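Long-range contacts in lipase (Photobacterium sp. M37, PDB 2ORY), which hydrolyses triacylglycerols as a cold-adapted lipase with an alpha/beta-hydrolase fold: residues M106-K111 and I125-Y131; G132-L136 and L179-L183; A11-M15 and L41-F47. All coordinates share one frame; numbering follows the deposited sequence.

How the interactions relate
Along the chain the three contacts come in the order interaction 3, interaction 1, interaction 2. Interactions 1 and 2 are neighbours, with centres about 12 Å apart: both use helix 127-138, whose first turn faces residues 106-111 and whose next turns lie on helix 175-189. They touch where Leu179 packs on the backbone of Thr129. Interaction 3 joins helix 5-15 to the end of helix 30-43 and the turn after it, its centre about 22 Å from that of interaction 2 and about 32 Å from that of interaction 1, across the middle of the molecule. Helix 175-189, which follows the probable nucleophile elbow, is thus tied to the peripheral hairpin through one shared helix.

Interaction 1: residues M106-K111 and I125-Y131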
loop_
_atom_site.group_PDB
_atom_site.type_symbol
_atom_site.label_atom_id
_atom_site.label_comp_id
_atom_site.label_asym_id
_atom_site.label_seq_id
_atom_site.Cartn_x
_atom_site.Cartn_y
_atom_site.Cartn_z
ATOM N N MET A 106 8.829 -15.445 -0.064
ATOM C CA MET A 106 7.477 -15.738 -0.525
ATOM C C MET A 106 7.015 -15.310 -1.908
ATOM O O MET A 106 5.828 -15.420 -2.215
ATOM C CB MET A 106 6.474 -15.226 0.509
ATOM C CG MET A 106 5.661 -16.320 1.175
ATOM S SD MET A 106 5.897 -16.429 2.965
ATOM C CE MET A 106 5.182 -14.985 3.483
ATOM N N VAL A 107 7.911 -14.813 -2.748
ATOM C CA VAL A 107 7.482 -14.437 -4.083
ATOM C C VAL A 107 7.899 -15.509 -5.070
ATOM O O VAL A 107 7.509 -15.463 -6.235
ATOM C CB VAL A 107 8.046 -13.057 -4.539
ATOM C CG1 VAL A 107 7.377 -11.934 -3.737
ATOM C CG2 VAL A 107 9.576 -13.013 -4.383
ATOM N N SER A 108 8.680 -16.486 -4.613
ATOM C CA SER A 108 9.112 -17.557 -5.510
ATOM C C SER A 108 8.020 -18.605 -5.708
ATOM O O SER A 108 8.048 -19.357 -6.679
ATOM C CB SER A 108 10.401 -18.213 -5.001
ATOM O OG SER A 108 10.317 -18.524 -3.622
ATOM N N ALA A 109 7.055 -18.640 -4.796
ATOM C CA ALA A 109 5.934 -19.572 -4.884
ATOM C C ALA A 109 4.683 -18.726 -5.126
ATOM O O ALA A 109 4.596 -17.602 -4.635
ATOM C CB ALA A 109 5.795 -20.375 -3.570
ATOM N N MET A 110 3.718 -19.250 -5.878
ATOM C CA MET A 110 2.502 -18.483 -6.168
ATOM C C MET A 110 1.217 -19.275 -5.992
ATOM O O MET A 110 1.220 -20.511 -6.036
ATOM C CB MET A 110 2.553 -17.933 -7.604
ATOM C CG MET A 110 3.782 -17.088 -7.898
ATOM S SD MET A 110 3.839 -16.419 -9.573
ATOM C CE MET A 110 2.900 -14.843 -9.350
ATOM N N LYS A 111 0.119 -18.544 -5.796
ATOM C CA LYS A 111 -1.213 -19.129 -5.642
ATOM C C LYS A 111 -2.168 -18.560 -6.694
ATOM O O LYS A 111 -2.118 -17.374 -7.035
ATOM C CB LYS A 111 -1.770 -18.870 -4.236
ATOM C CG LYS A 111 -1.347 -19.931 -3.217
ATOM C CD LYS A 111 -1.961 -19.694 -1.842
ATOM C CE LYS A 111 -1.837 -20.927 -0.945
ATOM N NZ LYS A 111 -0.427 -21.402 -0.775
ATOM N N ILE A 125 -1.094 -14.908 -7.852
ATOM C CA ILE A 125 -0.506 -13.894 -7.003
ATOM C C ILE A 125 0.598 -14.567 -6.186
ATOM O O ILE A 125 0.593 -15.784 -6.001
ATOM C CB ILE A 125 -1.558 -13.288 -6.054
ATOM C CG1 ILE A 125 -2.247 -14.396 -5.260
ATOM C CG2 ILE A 125 -2.568 -12.489 -6.855
ATOM C CD1 ILE A 125 -3.218 -13.874 -4.226
ATOM N N SER A 126 1.554 -13.786 -5.708
ATOM C CA SER A 126 2.631 -14.351 -4.907
ATOM C C SER A 126 2.012 -14.825 -3.594
ATOM O O SER A 126 0.987 -14.295 -3.169
ATOM C CB SER A 126 3.666 -13.281 -4.584
ATOM O OG SER A 126 3.091 -12.313 -3.713
ATOM N N GLU A 127 2.632 -15.810 -2.954
ATOM C CA GLU A 127 2.135 -16.282 -1.677
ATOM C C GLU A 127 2.293 -15.131 -0.709
ATOM O O GLU A 127 1.517 -14.965 0.230
ATOM C CB GLU A 127 2.940 -17.487 -1.181
ATOM C CG GLU A 127 2.793 -18.738 -2.026
ATOM C CD GLU A 127 3.308 -19.971 -1.300
ATOM O OE1 GLU A 127 4.310 -19.843 -0.561
ATOM O OE2 GLU A 127 2.718 -21.063 -1.472
ATOM N N SER A 128 3.323 -14.333 -0.953
ATOM C CA SER A 128 3.608 -13.158 -0.146
ATOM C C SER A 128 2.356 -12.281 -0.014
ATOM O O SER A 128 1.903 -11.982 1.097
ATOM C CB SER A 128 4.740 -12.364 -0.805
ATOM O OG SER A 128 5.197 -11.343 0.040
ATOM N N THR A 129 1.786 -11.861 -1.139
ATOM C CA THR A 129 0.586 -11.024 -1.067
ATOM C C THR A 129 -0.611 -11.875 -0.627
ATOM O O THR A 129 -1.489 -11.400 0.102
ATOM C CB THR A 129 0.268 -10.321 -2.429
ATOM O OG1 THR A 129 -0.259 -11.272 -3.353
ATOM C CG2 THR A 129 1.528 -9.689 -3.024
ATOM N N SER A 130 -0.633 -13.143 -1.043
ATOM C CA SER A 130 -1.725 -14.037 -0.647
ATOM C C SER A 130 -1.842 -14.091 0.887
ATOM O O SER A 130 -2.940 -13.953 1.444
ATOM C CB SER A 130 -1.497 -15.443 -1.225
ATOM O OG SER A 130 -2.544 -16.327 -0.857
ATOM N N TYR A 131 -0.718 -14.276 1.579
ATOM C CA TYR A 131 -0.769 -14.308 3.039
ATOM C C TYR A 131 -1.099 -12.927 3.591
ATOM O O TYR A 131 -1.767 -12.812 4.617
ATOM C CB TYR A 131 0.553 -14.820 3.659
ATOM C CG TYR A 131 0.722 -16.325 3.541
ATOM C CD1 TYR A 131 1.453 -16.882 2.492
ATOM C CD2 TYR A 131 0.050 -17.193 4.402
ATOM C CE1 TYR A 131 1.503 -18.265 2.291
ATOM C CE2 TYR A 131 0.087 -18.580 4.209
ATOM C CZ TYR A 131 0.814 -19.106 3.144
ATOM O OH TYR A 131 0.830 -20.462 2.902
#
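Lys111 and Ile125 form an antiparallel hydrogen-bonded pair, Lys111 N to Ile125 O and Ile125 N to Lys111 O both 2.8 Å and nearly straight. One residue further in, Met110 and Ser126 make a non-hydrogen-bonded pair. There the hairpin turns into helix 127-138, and the backbone N-H groups of its first turn reach across to the loop: Glu127 N gives to Ala109 O at 3.1 Å, and Ser128 N to Met106 O at 3.0 Å, from above the carbonyl plane. Ser126 is the N-cap, its OG accepting from Thr129 N at 2.9 Å in a bond of 170°.

The charged pair lies beside the helix start. The carboxylate of Glu127 rests against the methyl of Ala109, and its OE2 meets Lys111 NZ at 3.2 Å, a salt bridge with a weak hydrogen bond. The lysine chain runs extended past Ser130 OG and turns only at its last torsion (chi4 56°), which swings NZ inward to the acid.

Apolar contacts complete the interface. The Met106 chain crosses that of Glu127 at about a right angle, CG lying 3.8 Å from Glu127 CB, and its sulfur makes an oblique Met-aromatic contact with the Tyr131 ring. Val107 CG1 packs on the CB atoms of Ser126 and Ser128, while Ser128 OG bonds to Asp104.

The first N-H groups of the helix, which have no carbonyls of their own helix to bind, are satisfied by the loop and the cap, and a carboxylate at this first turn probably interacts favourably with the positive end of its dipole, though Lys111 offsets part of the charge.

Interaction 2: residues G132-L136 and L179-L183; sequences GLKTL and LSSTL
Leu179 reaches across to residues 132-136 of helix 127-138 with both methyls. CD2 rests on the backbone, 3.8 Å from Gly132 C and equally near Leu133 N, while CD1 is 4.1 Å from Leu136 CD1. That leucine methyl is shared: it also lies 4.1 Å from Leu179 CB and 4.2 Å from Leu183 CD1, so it sits between two residues one turn apart. Leu133 comes in alongside, its CG anti to the backbone N (chi1 173°), which carries CD1 to within 4.0 Å of Leu183 CA and CD2 to 4.2 Å from Thr182 CG2.

The short segments cross at -70° with their axes 10.3 Å apart. Gly132 has no side chain on the surface that faces Leu179, and the methyl comes so close that there is no room for one. Within its own helix, Gly132 O accepts from both Leu136 N and Thr135 OG1, the latter at 2.6 Å, from the same face of its plane.

Further out, Ile89 of strand 84-90 touches Leu136, Leu179 and Leu183, and Val170 of strand 166-173 lies against Leu183, setting the leucines on the central sheet. Thr182 turns its hydroxyl back to Ala178 O and offers its methyl to the contact. Leu179 also touches the probable nucleophile elbow, the tight strand-helix turn of alpha/beta hydrolases.

With only carbon meeting carbon, apart from the backbone nitrogen of Leu133, the helix behind that elbow is held by shape and hydrophobic burial, without directional bonds across the interface.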
loop_
_atom_site.group_PDB
_atom_site.type_symbol
_atom_site.label_atom_id
_atom_site.label_comp_id
_atom_site.label_asym_id
_atom_site.label_seq_id
_atom_site.Cartn_x
_atom_site.Cartn_y
_atom_site.Cartn_z
ATOM N N GLY A 132 -0.634 -11.880 2.916
ATOM C CA GLY A 132 -0.919 -10.534 3.373
ATOM C C GLY A 132 -2.418 -10.238 3.322
ATOM O O GLY A 132 -2.990 -9.666 4.270
ATOM N N LEU A 133 -3.054 -10.615 2.211
ATOM C CA LEU A 133 -4.497 -10.415 2.036
ATOM C C LEU A 133 -5.299 -11.233 3.056
ATOM O O LEU A 133 -6.257 -10.719 3.626
ATOM C CB LEU A 133 -4.941 -10.823 0.621
ATOM C CG LEU A 133 -6.462 -10.831 0.364
ATOM C CD1 LEU A 133 -7.041 -9.435 0.583
ATOM C CD2 LEU A 133 -6.742 -11.310 -1.058
ATOM N N LYS A 134 -4.907 -12.499 3.276
ATOM C CA LYS A 134 -5.608 -13.377 4.235
ATOM C C LYS A 134 -5.541 -12.805 5.645
ATOM O O LYS A 134 -6.510 -12.905 6.392
ATOM C CB LYS A 134 -5.043 -14.814 4.228
ATOM C CG LYS A 134 -5.186 -15.543 2.872
ATOM C CD LYS A 134 -6.636 -15.556 2.336
ATOM C CE LYS A 134 -6.786 -14.979 0.904
ATOM N NZ LYS A 134 -6.024 -15.719 -0.163
ATOM N N THR A 135 -4.406 -12.213 6.014
ATOM C CA THR A 135 -4.304 -11.614 7.337
ATOM C C THR A 135 -5.259 -10.415 7.428
ATOM O O THR A 135 -5.858 -10.186 8.474
ATOM C CB THR A 135 -2.870 -11.150 7.645
ATOM O OG1 THR A 135 -2.528 -10.044 6.798
ATOM C CG2 THR A 135 -1.901 -12.273 7.390
ATOM N N LEU A 136 -5.405 -9.646 6.342
ATOM C CA LEU A 136 -6.341 -8.507 6.356
ATOM C C LEU A 136 -7.812 -8.967 6.385
ATOM O O LEU A 136 -8.662 -8.282 6.936
ATOM C CB LEU A 136 -6.137 -7.596 5.129
ATOM C CG LEU A 136 -4.778 -6.878 4.985
ATOM C CD1 LEU A 136 -4.776 -6.013 3.747
ATOM C CD2 LEU A 136 -4.496 -6.035 6.213
ATOM N N LEU A 179 -1.300 -4.407 -1.384
ATOM C CA LEU A 179 -2.412 -5.009 -0.667
ATOM C C LEU A 179 -3.750 -4.303 -0.902
ATOM O O LEU A 179 -4.769 -4.958 -1.128
ATOM C CB LEU A 179 -2.114 -5.059 0.841
ATOM C CG LEU A 179 -1.015 -6.019 1.313
ATOM C CD1 LEU A 179 -0.793 -5.846 2.799
ATOM C CD2 LEU A 179 -1.396 -7.446 1.009
ATOM N N SER A 180 -3.755 -2.976 -0.868
ATOM C CA SER A 180 -5.003 -2.252 -1.072
ATOM C C SER A 180 -5.589 -2.550 -2.445
ATOM O O SER A 180 -6.764 -2.880 -2.564
ATOM C CB SER A 180 -4.798 -0.735 -0.898
ATOM O OG SER A 180 -3.883 -0.200 -1.849
ATOM N N SER A 181 -4.772 -2.463 -3.484
ATOM C CA SER A 181 -5.293 -2.716 -4.817
ATOM C C SER A 181 -5.781 -4.162 -4.906
ATOM O O SER A 181 -6.829 -4.457 -5.499
ATOM C CB SER A 181 -4.218 -2.426 -5.864
ATOM O OG SER A 181 -3.054 -3.192 -5.635
ATOM N N THR A 182 -5.033 -5.068 -4.286
ATOM C CA THR A 182 -5.423 -6.466 -4.297
ATOM C C THR A 182 -6.717 -6.640 -3.484
ATOM O O THR A 182 -7.629 -7.330 -3.927
ATOM C CB THR A 182 -4.267 -7.367 -3.741
ATOM O OG1 THR A 182 -3.092 -7.182 -4.553
ATOM C CG2 THR A 182 -4.659 -8.866 -3.771
ATOM N N LEU A 183 -6.822 -5.983 -2.327
ATOM C CA LEU A 183 -8.021 -6.121 -1.512
ATOM C C LEU A 183 -9.238 -5.596 -2.266
ATOM O O LEU A 183 -10.307 -6.221 -2.225
ATOM C CB LEU A 183 -7.889 -5.382 -0.165
ATOM C CG LEU A 183 -9.092 -5.594 0.779
ATOM C CD1 LEU A 183 -8.651 -5.798 2.214
ATOM C CD2 LEU A 183 -10.007 -4.406 0.702
#

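Interaction 3: residues A11-M15 and L41-F47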
loop_
_atom_site.group_PDB
_atom_site.type_symbol
_atom_site.label_atom_id
_atom_site.label_comp_id
_atom_site.label_asym_id
_atom_site.label_seq_id
_atom_site.Cartn_x
_atom_site.Cartn_y
_atom_site.Cartn_z
ATOM N N ALA A 11 -2.713 11.237 2.088
ATOM C CA ALA A 11 -2.816 11.629 3.487
ATOM C C ALA A 11 -3.298 10.470 4.356
ATOM O O ALA A 11 -2.812 10.272 5.467
ATOM C CB ALA A 11 -3.772 12.829 3.625
ATOM N N PHE A 12 -4.270 9.715 3.863
ATOM C CA PHE A 12 -4.784 8.582 4.623
ATOM C C PHE A 12 -3.771 7.451 4.634
ATOM O O PHE A 12 -3.630 6.746 5.629
ATOM C CB PHE A 12 -6.090 8.072 4.017
ATOM C CG PHE A 12 -7.274 8.942 4.314
ATOM C CD1 PHE A 12 -7.987 9.552 3.280
ATOM C CD2 PHE A 12 -7.701 9.122 5.628
ATOM C CE1 PHE A 12 -9.108 10.323 3.550
ATOM C CE2 PHE A 12 -8.817 9.892 5.909
ATOM C CZ PHE A 12 -9.528 10.495 4.868
ATOM N N SER A 13 -3.067 7.281 3.521
ATOM C CA SER A 13 -2.072 6.230 3.429
ATOM C C SER A 13 -0.953 6.503 4.419
ATOM O O SER A 13 -0.448 5.577 5.058
ATOM C CB SER A 13 -1.495 6.142 2.016
ATOM O OG SER A 13 -2.414 5.532 1.123
ATOM N N TYR A 14 -0.573 7.770 4.559
ATOM C CA TYR A 14 0.511 8.125 5.480
ATOM C C TYR A 14 0.113 8.174 6.945
ATOM O O TYR A 14 0.932 7.887 7.825
ATOM C CB TYR A 14 1.184 9.435 5.059
ATOM C CG TYR A 14 2.286 9.196 4.036
ATOM C CD1 TYR A 14 2.006 8.549 2.829
ATOM C CD2 TYR A 14 3.610 9.570 4.289
ATOM C CE1 TYR A 14 3.009 8.272 1.898
ATOM C CE2 TYR A 14 4.636 9.304 3.357
ATOM C CZ TYR A 14 4.324 8.649 2.161
ATOM O OH TYR A 14 5.302 8.358 1.226
ATOM N N MET A 15 -1.146 8.504 7.208
ATOM C CA MET A 15 -1.645 8.537 8.578
ATOM C C MET A 15 -1.629 7.103 9.119
ATOM O O MET A 15 -1.592 6.889 10.327
ATOM C CB MET A 15 -3.076 9.088 8.605
ATOM C CG MET A 15 -3.622 9.348 10.013
ATOM S SD MET A 15 -5.285 10.077 9.987
ATOM C CE MET A 15 -6.279 8.647 9.753
ATOM N N LEU A 41 -7.050 13.672 12.084
ATOM C CA LEU A 41 -8.254 13.996 11.339
ATOM C C LEU A 41 -8.806 15.351 11.777
ATOM O O LEU A 41 -9.733 15.879 11.169
ATOM C CB LEU A 41 -9.309 12.916 11.555
ATOM C CG LEU A 41 -9.070 11.539 10.935
ATOM C CD1 LEU A 41 -10.219 10.618 11.328
ATOM C CD2 LEU A 41 -8.974 11.665 9.415
ATOM N N LYS A 42 -8.219 15.918 12.823
ATOM C CA LYS A 42 -8.675 17.192 13.359
ATOM C C LYS A 42 -7.708 18.337 13.118
ATOM O O LYS A 42 -8.090 19.497 13.190
ATOM C CB LYS A 42 -8.911 17.047 14.860
ATOM C CG LYS A 42 -9.412 18.295 15.544
ATOM C CD LYS A 42 -9.390 18.132 17.064
ATOM C CE LYS A 42 -7.959 18.058 17.610
ATOM N NZ LYS A 42 -7.909 17.980 19.104
ATOM N N THR A 43 -6.459 18.016 12.819
ATOM C CA THR A 43 -5.472 19.060 12.619
ATOM C C THR A 43 -4.810 19.100 11.253
ATOM O O THR A 43 -4.415 20.168 10.781
ATOM C CB THR A 43 -4.379 18.953 13.692
ATOM O OG1 THR A 43 -3.690 17.704 13.548
ATOM C CG2 THR A 43 -5.006 19.027 15.089
ATOM N N TRP A 44 -4.668 17.942 10.613
ATOM C CA TRP A 44 -4.036 17.887 9.292
ATOM C C TRP A 44 -4.862 18.709 8.307
ATOM O O TRP A 44 -6.086 18.553 8.237
ATOM C CB TRP A 44 -3.958 16.437 8.803
ATOM C CG TRP A 44 -2.896 15.584 9.450
ATOM C CD1 TRP A 44 -2.427 15.675 10.731
ATOM C CD2 TRP A 44 -2.241 14.457 8.864
ATOM N NE1 TRP A 44 -1.523 14.670 10.979
ATOM C CE2 TRP A 44 -1.392 13.905 9.852
ATOM C CE3 TRP A 44 -2.292 13.853 7.600
ATOM C CZ2 TRP A 44 -0.602 12.776 9.613
ATOM C CZ3 TRP A 44 -1.503 12.728 7.362
ATOM C CH2 TRP A 44 -0.673 12.203 8.363
ATOM N N LYS A 45 -4.198 19.573 7.542
ATOM C CA LYS A 45 -4.890 20.418 6.570
ATOM C C LYS A 45 -5.897 19.649 5.699
ATOM O O LYS A 45 -7.099 19.933 5.718
ATOM C CB LYS A 45 -3.883 21.134 5.663
ATOM C CG LYS A 45 -3.003 22.173 6.341
ATOM C CD LYS A 45 -2.165 22.899 5.290
ATOM C CE LYS A 45 -1.067 23.760 5.909
ATOM N NZ LYS A 45 -0.204 24.447 4.887
ATOM N N PRO A 46 -5.423 18.654 4.932
ATOM C CA PRO A 46 -6.325 17.882 4.074
ATOM C C PRO A 46 -7.573 17.295 4.744
ATOM O O PRO A 46 -8.556 16.981 4.066
ATOM C CB PRO A 46 -5.402 16.810 3.485
ATOM C CG PRO A 46 -4.355 16.656 4.518
ATOM C CD PRO A 46 -4.069 18.075 4.915
ATOM N N PHE A 47 -7.554 17.157 6.065
ATOM C CA PHE A 47 -8.709 16.595 6.762
ATOM C C PHE A 47 -9.622 17.662 7.379
ATOM O O PHE A 47 -10.621 17.327 8.004
ATOM C CB PHE A 47 -8.261 15.630 7.875
ATOM C CG PHE A 47 -7.382 14.490 7.401
ATOM C CD1 PHE A 47 -7.650 13.822 6.205
ATOM C CD2 PHE A 47 -6.299 14.066 8.169
ATOM C CE1 PHE A 47 -6.847 12.743 5.777
ATOM C CE2 PHE A 47 -5.494 12.994 7.754
ATOM C CZ PHE A 47 -5.771 12.331 6.551
#
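A buried aromatic and methionine cluster joins helix 5-15 to the chain leaving helix 30-43, with Ala11, Phe12 and Met15 facing Leu41, Trp44, Pro46 and Phe47. Phe47 sits in the middle. Its CE1 lies over one face of the Phe12 ring, 3.5 Å from Phe12 CE2, with the two planes inclined at 34°, and its CZ is 3.6 Å from Ala11 CB. Leu41 CD2 covers one face of the Phe47 ring, offset toward the rim, and also touches Phe12 CE2 at 3.9 Å.

The cluster packs on the central sheet of this alpha/beta hydrolase: Phe12 touches Ile76 and Met15 touches Tyr74, both of strand 66-78, and Phe12 meets Trp52 edge-to-face.

Met15 starts out extended, CG anti to the backbone N (chi1 -172°), and bends at its last torsion. Its sulfur makes two Met-aromatic contacts: SD approaches Phe47 obliquely, 3.7 Å from Phe47 CE2, and at longer range stands above the face of the Trp44 six-membered ring, 5.2 Å from that centroid. The indole also meets the helix backbone, Trp44 CZ3 lying 3.4 Å from Ala11 O, which accepts from Met15 N. At its other end, Trp44 NE1 makes a weak hydrogen bond to Tyr18 OH.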